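Local coordinates for inorganic polyphosphate/ATP-glucomannokinase (Arthrobacter sp., PDB 1WOQ), which phosphorylates glucose and mannose, drawing the phosphoryl group from inorganic polyphosphate or ATP, as a kinase of the ROK family, at residues A[194-199]-A[232-237]; A[204-209]-A[216-221]; A[132-137]-A[255-260]. All blocks are in the same frame, centred on the assembly; numbering follows the deposited sequence.

Interactions 1 and 2 both use helix 195-213 and lie in the same half of the chain, their centres 12 Å apart; interaction 2 is nested along the chain inside the loop that interaction 1 closes. The two touch where L237 CD1 packs on F206 CB at 3.6 Å. Interaction 3 joins the two far-separated helices 123-134 and 250-262, and its centre is about 20 Å from that of interaction 2. They still touch by packing, L217 CD2 lying 3.4 Å from A136 O and I219 CD1 3.6 Å from G137 N. The side chain of V220 in interaction 2 is about 12 Å from the bound beta-D-glucopyranose, too far to touch it.

Interaction 1 of 3, residues A[194-199]-A[232-237]; sequences SWDEYS and LPNLRL
N234 reaches across to the first turns of helix 195-213 through its side-chain amide, and this makes the polar part of the contact. ND2 donates to S199 OG over 3.3 Å in a nearly straight bond, 162° at the hydrogen, with the hydroxyl close to the amide plane. OD1 of D196 stands at the same 3.3 Å from N234 ND2, and the carboxylate plane of D196 is turned 69° from the amide plane of N234. Asparagine suits this place because its short side chain brings an N-H donor up to the serine hydroxyl. S199 is set for its role by pointing OG back along the helix, anti to its own carbonyl carbon (chi1 -68°), where it donates to W195 O at 2.9 Å. That carbonyl also takes the backbone N-H of S199, from the opposite face of its plane, so one hydroxyl both receives N234 and ties down the first turn.

The remaining contact is van der Waals: the L235 CD2 methyl lies 3.5 Å from the backbone O of S199.

Capping supports the helix start: S194 OG accepts from E197 N, while E197 OE1 takes S194 N through its anti lone pair, completing a capping box.

Around the contact, L235 also rests on Q203 one turn further along helix 195-213, whose OE1 receives the backbone N of R236. Segment 232-237, a short 3-10 turn running into loop, thus packs on this helix by L235 and on the outermost strand 241-243 by L232, which meets I241 and P243.

Interaction 2 of 3, residues A[204-209]-A[216-221]; sequences RYFSHV and ELFIVG
F206 drives the edge of its ring into the face of F218, and this T-shaped pair is the centre of the contact between helix 204-209 and strand 217-221. The planes stand 79° apart with centroids 4.9 Å from each other. CD2 of F206 is the bump: it sits over the middle of the F218 ring, 3.6 Å above its plane, close to all six ring carbons. With CG anti to the carbonyl carbon (chi1 -88°), F218 rises from the strand toward the helix and presents that flat face to the F206 edge; the hollow that takes F206 is formed by this face together with V220. The far end of the F218 ring slides under the helix backbone, CZ coming to 3.6 Å from F206 O.

Two valines fill the flanks. CG1 of V209, one turn on from F206, fits against the rim of F218 in the ring plane, 3.8 Å from CE2. V220, two residues along the strand, offers CG2 to F206 CZ at 3.9 Å. Beta-branched valine suits both positions, since a short, stiff methyl fork fills the corner beside a large ring without pushing helix and strand apart. An alanine in place of F218 would probably leave a gap between helix and strand, depriving the F206 edge of its aromatic face and V209 CG1 of its neighbour.

All four touching residues are buried, and L145, I147 and I241 pack around them. The helix runs at 145° to the strand, axes 11.1 Å apart, and leads into an interior strand, between 143-149 and 241-243. This mixed five-stranded sheet, order 3-2-1-4-5, occurs twice in the chain, as expected for the actin-like ATPase fold.

Interaction 3 of 3, residues A[132-137]-A[255-260]; sequences ARYGAG and AAIEIA
The closest backbone approach between segment 132-137, which carries the last part of helix 123-134, and helix 250-262 is at R133 and I257, whose CA atoms are 8.7 Å apart, so side chains must bridge the space. I257 does so mainly with its CD1 methyl, CG1 following at 3.9 Å from Y134 CE2. This CG1 lies anti to the carbonyl carbon (chi1 -71°) and the chain then extends fully, carrying CD1 out to the Y134 ring. There CD1 meets CE2 of Y134 at 3.4 Å, approaching the ring obliquely, with CD2 of Y134 a little farther at 3.9 Å. The two side chains run alongside one another, each pointing back toward the other's helix. CD1 also comes to 4.1 Å from R133 CB, so the methyl touches ring and arginine from one side.

The helices joined here are separated by more than a hundred residues, and the sequence 132-137 belongs to the ROK family, whose fold is of the actin-like ATPase type; this packing brings the C-terminal helix against the helix that follows strand 118-122. Tyrosine suits its place by having an apolar flank for I257 and a hydroxyl that bonds to L31 O, while L31 also packs on I257. On the Y134 ring itself, R133 lays CG over the centre of one face, 3.2 Å above the plane, its chain bent at chi2 (65°). L129, a turn back along helix 123-134, packs against I257 as well.

Interaction 1 of 3, residues A[194-199]-A[232-237]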
loop_
_atom_site.group_PDB
_atom_site.type_symbol
_atom_site.label_atom_id
_atom_site.label_comp_id
_atom_site.label_asym_id
_atom_site.label_seq_id
_atom_site.Cartn_x
_atom_site.Cartn_y
_atom_site.Cartn_z
ATOM N N SER A 194 -22.750 8.090 6.765
ATOM C CA SER A 194 -23.137 8.348 5.387
ATOM C C SER A 194 -21.875 8.936 4.766
ATOM O O SER A 194 -20.914 9.222 5.482
ATOM C CB SER A 194 -24.265 9.381 5.334
ATOM O OG SER A 194 -23.849 10.608 5.910
ATOM N N TRP A 195 -21.860 9.112 3.450
ATOM C CA TRP A 195 -20.688 9.686 2.804
ATOM C C TRP A 195 -20.451 11.108 3.310
ATOM O O TRP A 195 -19.305 11.535 3.461
ATOM C CB TRP A 195 -20.854 9.687 1.281
ATOM C CG TRP A 195 -20.670 8.332 0.658
ATOM C CD1 TRP A 195 -21.572 7.655 -0.116
ATOM C CD2 TRP A 195 -19.508 7.493 0.745
ATOM N NE1 TRP A 195 -21.044 6.449 -0.516
ATOM C CE2 TRP A 195 -19.781 6.324 -0.002
ATOM C CE3 TRP A 195 -18.267 7.616 1.382
ATOM C CZ2 TRP A 195 -18.854 5.283 -0.129
ATOM C CZ3 TRP A 195 -17.343 6.581 1.255
ATOM C CH2 TRP A 195 -17.645 5.429 0.503
ATOM N N ASP A 196 -21.530 11.839 3.587
ATOM C CA ASP A 196 -21.395 13.206 4.080
ATOM C C ASP A 196 -20.821 13.248 5.490
ATOM O O ASP A 196 -20.003 14.114 5.806
ATOM C CB ASP A 196 -22.743 13.935 4.055
ATOM C CG ASP A 196 -23.265 14.145 2.649
ATOM O OD1 ASP A 196 -22.446 14.403 1.742
ATOM O OD2 ASP A 196 -24.497 14.066 2.454
ATOM N N GLU A 197 -21.249 12.322 6.342
ATOM C CA GLU A 197 -20.737 12.286 7.704
ATOM C C GLU A 197 -19.264 11.889 7.653
ATOM O O GLU A 197 -18.446 12.383 8.433
ATOM C CB GLU A 197 -21.537 11.292 8.548
ATOM C CG GLU A 197 -23.005 11.691 8.704
ATOM C CD GLU A 197 -23.806 10.690 9.516
ATOM O OE1 GLU A 197 -23.744 9.487 9.198
ATOM O OE2 GLU A 197 -24.501 11.109 10.465
ATOM N N TYR A 198 -18.933 11.000 6.722
ATOM C CA TYR A 198 -17.553 10.549 6.548
ATOM C C TYR A 198 -16.718 11.734 6.070
ATOM O O TYR A 198 -15.548 11.863 6.427
ATOM C CB TYR A 198 -17.496 9.414 5.517
ATOM C CG TYR A 198 -16.147 8.728 5.397
ATOM C CD1 TYR A 198 -15.474 8.265 6.529
ATOM C CD2 TYR A 198 -15.564 8.509 4.149
ATOM C CE1 TYR A 198 -14.246 7.601 6.421
ATOM C CE2 TYR A 198 -14.340 7.842 4.027
ATOM C CZ TYR A 198 -13.688 7.392 5.165
ATOM O OH TYR A 198 -12.483 6.734 5.049
ATOM N N SER A 199 -17.329 12.602 5.266
ATOM C CA SER A 199 -16.639 13.783 4.751
ATOM C C SER A 199 -16.206 14.701 5.888
ATOM O O SER A 199 -15.181 15.373 5.791
ATOM C CB SER A 199 -17.538 14.559 3.782
ATOM O OG SER A 199 -17.756 13.824 2.593
ATOM N N LEU A 232 -14.758 13.848 -1.657
ATOM C CA LEU A 232 -13.753 14.874 -1.930
ATOM C C LEU A 232 -14.394 16.219 -2.281
ATOM O O LEU A 232 -13.929 17.266 -1.837
ATOM C CB LEU A 232 -12.809 14.431 -3.051
ATOM C CG LEU A 232 -11.912 13.228 -2.741
ATOM C CD1 LEU A 232 -10.919 13.046 -3.884
ATOM C CD2 LEU A 232 -11.169 13.445 -1.426
ATOM N N PRO A 233 -15.473 16.209 -3.083
ATOM C CA PRO A 233 -16.126 17.472 -3.445
ATOM C C PRO A 233 -16.599 18.290 -2.235
ATOM O O PRO A 233 -16.722 19.510 -2.318
ATOM C CB PRO A 233 -17.287 17.015 -4.323
ATOM C CG PRO A 233 -16.725 15.808 -5.002
ATOM C CD PRO A 233 -16.034 15.090 -3.863
ATOM N N ASN A 234 -16.860 17.619 -1.117
ATOM C CA ASN A 234 -17.323 18.298 0.095
ATOM C C ASN A 234 -16.202 18.932 0.912
ATOM O O ASN A 234 -16.455 19.783 1.767
ATOM C CB ASN A 234 -18.080 17.328 1.006
ATOM C CG ASN A 234 -19.354 16.812 0.382
ATOM O OD1 ASN A 234 -20.139 17.577 -0.178
ATOM N ND2 ASN A 234 -19.577 15.506 0.488
ATOM N N LEU A 235 -14.967 18.515 0.665
ATOM C CA LEU A 235 -13.842 19.043 1.420
ATOM C C LEU A 235 -13.458 20.463 1.029
ATOM O O LEU A 235 -13.671 20.894 -0.105
ATOM C CB LEU A 235 -12.630 18.116 1.271
ATOM C CG LEU A 235 -12.881 16.651 1.645
ATOM C CD1 LEU A 235 -11.582 15.856 1.503
ATOM C CD2 LEU A 235 -13.404 16.562 3.070
ATOM N N ARG A 236 -12.902 21.187 1.993
ATOM C CA ARG A 236 -12.458 22.558 1.784
ATOM C C ARG A 236 -11.031 22.640 2.307
ATOM O O ARG A 236 -10.796 22.990 3.464
ATOM C CB ARG A 236 -13.368 23.529 2.541
ATOM C CG ARG A 236 -14.792 23.585 1.994
ATOM C CD ARG A 236 -14.823 24.200 0.598
ATOM N NE ARG A 236 -16.168 24.234 0.025
ATOM C CZ ARG A 236 -16.793 23.181 -0.492
ATOM N NH1 ARG A 236 -16.202 21.994 -0.517
ATOM N NH2 ARG A 236 -18.015 23.313 -0.989
ATOM N N LEU A 237 -10.082 22.302 1.441
ATOM C CA LEU A 237 -8.673 22.300 1.805
ATOM C C LEU A 237 -7.866 23.283 0.974
ATOM O O LEU A 237 -8.284 23.692 -0.109
ATOM C CB LEU A 237 -8.097 20.898 1.607
ATOM C CG LEU A 237 -8.824 19.751 2.305
ATOM C CD1 LEU A 237 -8.289 18.421 1.793
ATOM C CD2 LEU A 237 -8.647 19.874 3.808
#

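Interaction 2 of 3, residues A[204-209]-A[216-221]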
loop_
_atom_site.group_PDB
_atom_site.type_symbol
_atom_site.label_atom_id
_atom_site.label_comp_id
_atom_site.label_asym_id
_atom_site.label_seq_id
_atom_site.Cartn_x
_atom_site.Cartn_y
_atom_site.Cartn_z
ATOM N N ARG A 204 -11.543 16.877 8.750
ATOM C CA ARG A 204 -10.735 17.026 9.954
ATOM C C ARG A 204 -9.357 16.407 9.767
ATOM O O ARG A 204 -8.342 17.030 10.089
ATOM C CB ARG A 204 -11.425 16.360 11.149
ATOM C CG ARG A 204 -10.672 16.519 12.467
ATOM C CD ARG A 204 -10.568 17.988 12.852
ATOM N NE ARG A 204 -9.189 18.459 12.930
ATOM C CZ ARG A 204 -8.383 18.265 13.971
ATOM N NH1 ARG A 204 -8.811 17.609 15.039
ATOM N NH2 ARG A 204 -7.143 18.733 13.940
ATOM N N TYR A 205 -9.323 15.182 9.251
ATOM C CA TYR A 205 -8.057 14.478 9.041
ATOM C C TYR A 205 -7.138 15.200 8.061
ATOM O O TYR A 205 -5.986 15.506 8.385
ATOM C CB TYR A 205 -8.307 13.054 8.532
ATOM C CG TYR A 205 -7.032 12.254 8.349
ATOM C CD1 TYR A 205 -6.408 11.643 9.437
ATOM C CD2 TYR A 205 -6.423 12.149 7.098
ATOM C CE1 TYR A 205 -5.202 10.947 9.284
ATOM C CE2 TYR A 205 -5.222 11.461 6.935
ATOM C CZ TYR A 205 -4.616 10.864 8.032
ATOM O OH TYR A 205 -3.415 10.199 7.880
ATOM N N PHE A 206 -7.638 15.476 6.860
ATOM C CA PHE A 206 -6.814 16.140 5.862
ATOM C C PHE A 206 -6.414 17.563 6.223
ATOM O O PHE A 206 -5.300 17.981 5.914
ATOM C CB PHE A 206 -7.491 16.105 4.488
ATOM C CG PHE A 206 -7.447 14.753 3.838
ATOM C CD1 PHE A 206 -8.539 13.898 3.902
ATOM C CD2 PHE A 206 -6.290 14.317 3.194
ATOM C CE1 PHE A 206 -8.483 12.625 3.334
ATOM C CE2 PHE A 206 -6.223 13.048 2.623
ATOM C CZ PHE A 206 -7.324 12.200 2.695
ATOM N N SER A 207 -7.298 18.310 6.879
ATOM C CA SER A 207 -6.936 19.671 7.261
ATOM C C SER A 207 -5.856 19.619 8.343
ATOM O O SER A 207 -4.975 20.475 8.394
ATOM C CB SER A 207 -8.167 20.455 7.751
ATOM O OG SER A 207 -8.711 19.900 8.927
ATOM N N HIS A 208 -5.911 18.608 9.206
ATOM C CA HIS A 208 -4.899 18.477 10.249
ATOM C C HIS A 208 -3.552 18.130 9.618
ATOM O O HIS A 208 -2.536 18.748 9.932
ATOM C CB HIS A 208 -5.277 17.384 11.252
ATOM C CG HIS A 208 -4.260 17.189 12.335
ATOM N ND1 HIS A 208 -3.644 15.979 12.574
ATOM C CD2 HIS A 208 -3.745 18.057 13.238
ATOM C CE1 HIS A 208 -2.794 16.110 13.577
ATOM N NE2 HIS A 208 -2.836 17.360 13.997
ATOM N N VAL A 209 -3.550 17.147 8.723
ATOM C CA VAL A 209 -2.316 16.725 8.061
ATOM C C VAL A 209 -1.770 17.862 7.191
ATOM O O VAL A 209 -0.560 18.027 7.040
ATOM C CB VAL A 209 -2.565 15.463 7.201
ATOM C CG1 VAL A 209 -1.305 15.088 6.427
ATOM C CG2 VAL A 209 -2.985 14.302 8.108
ATOM N N GLU A 216 2.114 19.641 -1.287
ATOM C CA GLU A 216 1.831 20.197 -2.603
ATOM C C GLU A 216 0.594 19.494 -3.157
ATOM O O GLU A 216 -0.150 20.058 -3.962
ATOM C CB GLU A 216 3.004 19.939 -3.552
ATOM C CG GLU A 216 4.328 20.547 -3.120
ATOM C CD GLU A 216 4.255 22.052 -2.971
ATOM O OE1 GLU A 216 3.666 22.707 -3.859
ATOM O OE2 GLU A 216 4.792 22.578 -1.973
ATOM N N LEU A 217 0.376 18.262 -2.708
ATOM C CA LEU A 217 -0.739 17.462 -3.199
ATOM C C LEU A 217 -1.080 16.294 -2.283
ATOM O O LEU A 217 -0.208 15.726 -1.631
ATOM C CB LEU A 217 -0.389 16.899 -4.584
ATOM C CG LEU A 217 -1.363 15.947 -5.286
ATOM C CD1 LEU A 217 -2.579 16.731 -5.745
ATOM C CD2 LEU A 217 -0.679 15.282 -6.483
ATOM N N PHE A 218 -2.363 15.954 -2.245
ATOM C CA PHE A 218 -2.861 14.814 -1.479
ATOM C C PHE A 218 -3.370 13.858 -2.549
ATOM O O PHE A 218 -4.060 14.283 -3.471
ATOM C CB PHE A 218 -4.061 15.199 -0.605
ATOM C CG PHE A 218 -3.704 15.709 0.761
ATOM C CD1 PHE A 218 -4.248 16.907 1.225
ATOM C CD2 PHE A 218 -2.895 14.966 1.616
ATOM C CE1 PHE A 218 -3.995 17.357 2.520
ATOM C CE2 PHE A 218 -2.638 15.408 2.916
ATOM C CZ PHE A 218 -3.191 16.606 3.366
ATOM N N ILE A 219 -3.024 12.582 -2.441
ATOM C CA ILE A 219 -3.512 11.584 -3.388
ATOM C C ILE A 219 -4.217 10.548 -2.523
ATOM O O ILE A 219 -3.617 9.996 -1.606
ATOM C CB ILE A 219 -2.366 10.907 -4.160
ATOM C CG1 ILE A 219 -1.629 11.940 -5.017
ATOM C CG2 ILE A 219 -2.926 9.795 -5.041
ATOM C CD1 ILE A 219 -0.367 11.407 -5.673
ATOM N N VAL A 220 -5.491 10.301 -2.799
ATOM C CA VAL A 220 -6.248 9.348 -2.004
ATOM C C VAL A 220 -6.326 7.976 -2.653
ATOM O O VAL A 220 -6.864 7.823 -3.752
ATOM C CB VAL A 220 -7.675 9.865 -1.733
ATOM C CG1 VAL A 220 -8.425 8.877 -0.846
ATOM C CG2 VAL A 220 -7.610 11.241 -1.068
ATOM N N GLY A 221 -5.779 6.984 -1.955
ATOM C CA GLY A 221 -5.791 5.622 -2.451
ATOM C C GLY A 221 -6.682 4.725 -1.612
ATOM O O GLY A 221 -7.489 5.204 -0.815
#

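Interaction 3 of 3, residues A[132-137]-A[255-260]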
loop_
_atom_site.group_PDB
_atom_site.type_symbol
_atom_site.label_atom_id
_atom_site.label_comp_id
_atom_site.label_asym_id
_atom_site.label_seq_id
_atom_site.Cartn_x
_atom_site.Cartn_y
_atom_site.Cartn_z
ATOM N N ALA A 132 3.971 8.005 -7.523
ATOM C CA ALA A 132 5.030 8.964 -7.813
ATOM C C ALA A 132 5.640 8.745 -9.195
ATOM O O ALA A 132 5.962 9.703 -9.910
ATOM C CB ALA A 132 6.119 8.868 -6.747
ATOM N N ARG A 133 5.783 7.480 -9.572
ATOM C CA ARG A 133 6.391 7.116 -10.848
ATOM C C ARG A 133 5.443 6.995 -12.035
ATOM O O ARG A 133 5.775 7.434 -13.141
ATOM C CB ARG A 133 7.163 5.802 -10.676
ATOM C CG ARG A 133 7.565 5.107 -11.971
ATOM C CD ARG A 133 8.563 5.909 -12.785
ATOM N NE ARG A 133 8.855 5.242 -14.053
ATOM C CZ ARG A 133 9.745 5.672 -14.940
ATOM N NH1 ARG A 133 9.938 4.995 -16.064
ATOM N NH2 ARG A 133 10.444 6.775 -14.705
ATOM N N TYR A 134 4.267 6.416 -11.811
ATOM C CA TYR A 134 3.302 6.198 -12.885
ATOM C C TYR A 134 1.937 6.841 -12.682
ATOM O O TYR A 134 1.093 6.782 -13.579
ATOM C CB TYR A 134 3.066 4.696 -13.067
ATOM C CG TYR A 134 4.318 3.865 -13.192
ATOM C CD1 TYR A 134 5.093 3.906 -14.350
ATOM C CD2 TYR A 134 4.716 3.012 -12.159
ATOM C CE1 TYR A 134 6.234 3.115 -14.479
ATOM C CE2 TYR A 134 5.851 2.220 -12.278
ATOM C CZ TYR A 134 6.605 2.276 -13.442
ATOM O OH TYR A 134 7.724 1.485 -13.569
ATOM N N GLY A 135 1.709 7.438 -11.518
ATOM C CA GLY A 135 0.404 8.012 -11.246
ATOM C C GLY A 135 0.273 9.509 -11.033
ATOM O O GLY A 135 0.954 10.309 -11.669
ATOM N N ALA A 136 -0.622 9.872 -10.119
ATOM C CA ALA A 136 -0.921 11.266 -9.810
ATOM C C ALA A 136 0.221 12.089 -9.217
ATOM O O ALA A 136 0.101 13.310 -9.082
ATOM C CB ALA A 136 -2.140 11.328 -8.890
ATOM N N GLY A 137 1.323 11.437 -8.863
ATOM C CA GLY A 137 2.444 12.167 -8.296
ATOM C C GLY A 137 3.555 12.481 -9.284
ATOM O O GLY A 137 4.471 13.250 -8.983
ATOM N N ALA A 255 5.708 -2.576 -5.253
ATOM C CA ALA A 255 6.621 -3.582 -4.723
ATOM C C ALA A 255 7.712 -3.889 -5.746
ATOM O O ALA A 255 8.870 -4.087 -5.388
ATOM C CB ALA A 255 5.856 -4.856 -4.374
ATOM N N ALA A 256 7.330 -3.923 -7.020
ATOM C CA ALA A 256 8.281 -4.196 -8.093
ATOM C C ALA A 256 9.247 -3.021 -8.223
ATOM O O ALA A 256 10.454 -3.209 -8.385
ATOM C CB ALA A 256 7.540 -4.420 -9.406
ATOM N N ILE A 257 8.709 -1.807 -8.150
ATOM C CA ILE A 257 9.537 -0.608 -8.235
ATOM C C ILE A 257 10.637 -0.661 -7.180
ATOM O O ILE A 257 11.800 -0.409 -7.481
ATOM C CB ILE A 257 8.708 0.682 -7.991
ATOM C CG1 ILE A 257 7.782 0.942 -9.181
ATOM C CG2 ILE A 257 9.643 1.872 -7.760
ATOM C CD1 ILE A 257 6.859 2.131 -8.988
ATOM N N GLU A 258 10.262 -0.986 -5.944
ATOM C CA GLU A 258 11.225 -1.054 -4.852
ATOM C C GLU A 258 12.368 -2.016 -5.169
ATOM O O GLU A 258 13.528 -1.706 -4.903
ATOM C CB GLU A 258 10.532 -1.465 -3.546
ATOM C CG GLU A 258 11.427 -1.383 -2.303
ATOM C CD GLU A 258 11.963 0.019 -2.042
ATOM O OE1 GLU A 258 11.560 0.964 -2.752
ATOM O OE2 GLU A 258 12.787 0.181 -1.118
ATOM N N ILE A 259 12.049 -3.182 -5.727
ATOM C CA ILE A 259 13.090 -4.146 -6.084
ATOM C C ILE A 259 14.088 -3.476 -7.018
ATOM O O ILE A 259 15.298 -3.519 -6.793
ATOM C CB ILE A 259 12.529 -5.365 -6.843
ATOM C CG1 ILE A 259 11.655 -6.210 -5.925
ATOM C CG2 ILE A 259 13.683 -6.204 -7.404
ATOM C CD1 ILE A 259 11.082 -7.419 -6.617
ATOM N N ALA A 260 13.558 -2.866 -8.074
ATOM C CA ALA A 260 14.367 -2.184 -9.074
ATOM C C ALA A 260 15.254 -1.110 -8.457
ATOM O O ALA A 260 16.447 -1.040 -8.752
ATOM C CB ALA A 260 13.463 -1.569 -10.136
#